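Local coordinates for protein cytochrome c' (Allochromatium vinosum, PDB 5GYR) that carries a covalently bound high-spin heme c with no sixth ligand and probably transfers electrons, though its exact role is unknown, at residues G24-N29 against A41-I46. Residues are numbered along the deposited sequence; the frame is centred on the assembly and turned at random.
Sequences GKIKAN and AAANVI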
ATOM      1  N   GLY A  24     -16.499 -20.624   7.750  1.00 15.10           N
ATOM      2  CA  GLY A  24     -17.299 -21.481   8.625  1.00 18.33           C
ATOM      3  C   GLY A  24     -18.130 -22.480   7.842  1.00 18.26           C
ATOM      4  O   GLY A  24     -18.302 -23.626   8.258  1.00 20.40           O
ATOM      5  N   LYS A  25     -18.643 -22.060   6.691  1.00 17.35           N
ATOM      6  CA  LYS A  25     -19.390 -22.986   5.839  1.00 17.74           C
ATOM      7  C   LYS A  25     -18.499 -24.091   5.286  1.00 17.87           C
ATOM      8  O   LYS A  25     -18.915 -25.235   5.203  1.00 18.24           O
ATOM      9  CB  LYS A  25     -20.088 -22.247   4.695  1.00 17.44           C
ATOM     10  CG  LYS A  25     -21.277 -21.399   5.152  1.00 14.50           C
ATOM     11  CD  LYS A  25     -22.093 -20.893   3.973  1.00 17.28           C
ATOM     12  CE  LYS A  25     -21.364 -19.804   3.213  1.00 18.84           C
ATOM     13  NZ  LYS A  25     -22.002 -19.451   1.927  1.00 19.42           N
ATOM     14  N   ILE A  26     -17.273 -23.740   4.906  1.00 16.94           N
ATOM     15  CA  ILE A  26     -16.353 -24.749   4.384  1.00 16.99           C
ATOM     16  C   ILE A  26     -16.060 -25.774   5.485  1.00 17.85           C
ATOM     17  O   ILE A  26     -16.111 -26.962   5.231  1.00 19.04           O
ATOM     18  CB  ILE A  26     -15.059 -24.125   3.829  1.00 17.00           C
ATOM     19  CG1 ILE A  26     -15.387 -23.249   2.612  1.00 16.08           C
ATOM     20  CG2 ILE A  26     -14.073 -25.214   3.426  1.00 17.92           C
ATOM     21  CD1 ILE A  26     -14.210 -22.469   2.063  1.00 16.61           C
ATOM     22  N   LYS A  27     -15.788 -25.291   6.696  1.00 18.55           N
ATOM     23  CA  LYS A  27     -15.517 -26.157   7.833  1.00 22.44           C
ATOM     24  C   LYS A  27     -16.687 -27.102   8.067  1.00 23.16           C
ATOM     25  O   LYS A  27     -16.492 -28.288   8.253  1.00 25.48           O
ATOM     26  CB  LYS A  27     -15.240 -25.325   9.081  1.00 24.59           C
ATOM     27  CG  LYS A  27     -14.928 -26.182  10.293  1.00 31.16           C
ATOM     28  CD  LYS A  27     -14.813 -25.376  11.552  1.00 37.90           C
ATOM     29  CE  LYS A  27     -14.628 -26.304  12.738  1.00 44.09           C
ATOM     30  NZ  LYS A  27     -13.896 -25.653  13.843  1.00 50.84           N
ATOM     31  N   ALA A  28     -17.905 -26.569   8.025  1.00 20.06           N
ATOM     32  CA  ALA A  28     -19.109 -27.378   8.257  1.00 26.54           C
ATOM     33  C   ALA A  28     -19.251 -28.475   7.213  1.00 26.27           C
ATOM     34  O   ALA A  28     -19.589 -29.619   7.532  1.00 32.20           O
ATOM     35  CB  ALA A  28     -20.354 -26.496   8.253  1.00 27.19           C
ATOM     36  N   ASN A  29     -18.983 -28.131   5.954  1.00 25.09           N
ATOM     37  CA  ASN A  29     -19.019 -29.121   4.870  1.00 26.31           C
ATOM     38  C   ASN A  29     -17.969 -30.223   5.020  1.00 26.86           C
ATOM     39  O   ASN A  29     -18.236 -31.395   4.735  1.00 30.24           O
ATOM     40  CB  ASN A  29     -18.851 -28.461   3.502  1.00 23.64           C
ATOM     41  CG  ASN A  29     -20.152 -27.921   2.960  1.00 25.34           C
ATOM     42  OD1 ASN A  29     -20.868 -28.609   2.243  1.00 27.43           O
ATOM     43  ND2 ASN A  29     -20.458 -26.683   3.289  1.00 23.61           N
ATOM     44  N   ALA A  41     -18.714 -22.161  -3.897  1.00 13.73           N
ATOM     45  CA  ALA A  41     -19.251 -20.805  -3.763  1.00 13.98           C
ATOM     46  C   ALA A  41     -18.608 -20.063  -2.596  1.00 13.20           C
ATOM     47  O   ALA A  41     -18.255 -18.895  -2.720  1.00 12.76           O
ATOM     48  CB  ALA A  41     -20.769 -20.836  -3.605  1.00 13.91           C
ATOM     49  N   ALA A  42     -18.400 -20.756  -1.482  1.00 11.93           N
ATOM     50  CA  ALA A  42     -17.757 -20.143  -0.325  1.00 13.12           C
ATOM     51  C   ALA A  42     -16.301 -19.787  -0.616  1.00 12.59           C
ATOM     52  O   ALA A  42     -15.840 -18.706  -0.270  1.00 11.45           O
ATOM     53  CB  ALA A  42     -17.831 -21.064   0.882  1.00 12.91           C
ATOM     54  N   ALA A  43     -15.576 -20.715  -1.243  1.00 13.49           N
ATOM     55  CA  ALA A  43     -14.180 -20.472  -1.599  1.00 14.00           C
ATOM     56  C   ALA A  43     -14.073 -19.297  -2.571  1.00 12.48           C
ATOM     57  O   ALA A  43     -13.138 -18.502  -2.505  1.00 13.07           O
ATOM     58  CB  ALA A  43     -13.560 -21.722  -2.203  1.00 13.56           C
ATOM     59  N   ASN A  44     -15.033 -19.177  -3.480  1.00 12.56           N
ATOM     60  CA  ASN A  44     -15.011 -18.064  -4.433  1.00 12.99           C
ATOM     61  C   ASN A  44     -15.165 -16.716  -3.757  1.00 12.42           C
ATOM     62  O   ASN A  44     -14.556 -15.735  -4.168  1.00 12.23           O
ATOM     63  CB  ASN A  44     -16.084 -18.206  -5.521  1.00 13.27           C
ATOM     64  CG  ASN A  44     -15.783 -19.324  -6.510  1.00 14.69           C
ATOM     65  OD1 ASN A  44     -14.658 -19.782  -6.577  1.00 16.17           O
ATOM     66  ND2 ASN A  44     -16.766 -19.746  -7.304  1.00 15.86           N
ATOM     67  N   VAL A  45     -15.977 -16.667  -2.697  1.00 12.21           N
ATOM     68  CA  VAL A  45     -16.083 -15.441  -1.923  1.00 12.71           C
ATOM     69  C   VAL A  45     -14.734 -15.097  -1.285  1.00 12.92           C
ATOM     70  O   VAL A  45     -14.306 -13.949  -1.322  1.00 12.37           O
ATOM     71  CB  VAL A  45     -17.131 -15.553  -0.802  1.00 13.73           C
ATOM     72  CG1 VAL A  45     -17.085 -14.359   0.129  1.00 14.73           C
ATOM     73  CG2 VAL A  45     -18.524 -15.678  -1.405  1.00 14.45           C
ATOM     74  N   ILE A  46     -14.092 -16.091  -0.679  1.00 13.21           N
ATOM     75  CA  ILE A  46     -12.835 -15.833   0.022  1.00 13.77           C
ATOM     76  C   ILE A  46     -11.790 -15.316  -0.964  1.00 13.28           C
ATOM     77  O   ILE A  46     -11.101 -14.332  -0.692  1.00 12.48           O
ATOM     78  CB  ILE A  46     -12.348 -17.064   0.814  1.00 14.30           C
ATOM     79  CG1 ILE A  46     -13.383 -17.376   1.922  1.00 15.09           C
ATOM     80  CG2 ILE A  46     -10.987 -16.811   1.436  1.00 13.92           C
ATOM     81  CD1 ILE A  46     -13.521 -18.822   2.279  1.00 21.25           C
TER
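Helices 5-31 and 36-50 form an antiparallel helical hairpin, and Ile26 packs on Ala42 near its closed end. Segments 24-29 and 41-46 run at 149° to each other with axes 9.6 Å apart. The small side chain of Ala42 lets the backbones come near: CA of Ile26 and CA of Ala42 are separated by 6.7 Å. CB of Ala42 meets the CG1 branch of Ile26, CG1 to CB 3.7 Å. That branch lies anti to the carbonyl carbon (chi1 -65°), and its extended chi2 carries CD1 across toward helix 36-50. There CD1 of Ile26 meets CD1 of Ile46 tip to tip at 3.7 Å, and lies 4.0 Å from the backbone N of Ala43. The side chain of Ile46 also comes within about 4 Å of a bound heme c. Alongside, the aliphatic part of Lys25 passes Ala42 more loosely, and its charged end makes a cation-pi contact with Trp21. One turn on, Asn29 ND2 gives a nearly straight hydrogen bond to the backbone O of Lys25 at 2.9 Å, from the opposite face of the carbonyl to Asn29 N, while its OD1 accepts from Asn35 N. The amide thus ties helix 5-31 to the connection into helix 36-50. Phe114 and Ala102 of the second subunit pack on Ile26 and Ala43, consistent with domain swapping. Such an antiparallel pair is half of the four-helix bundle of cytochromes c', here probably completed by the second subunit.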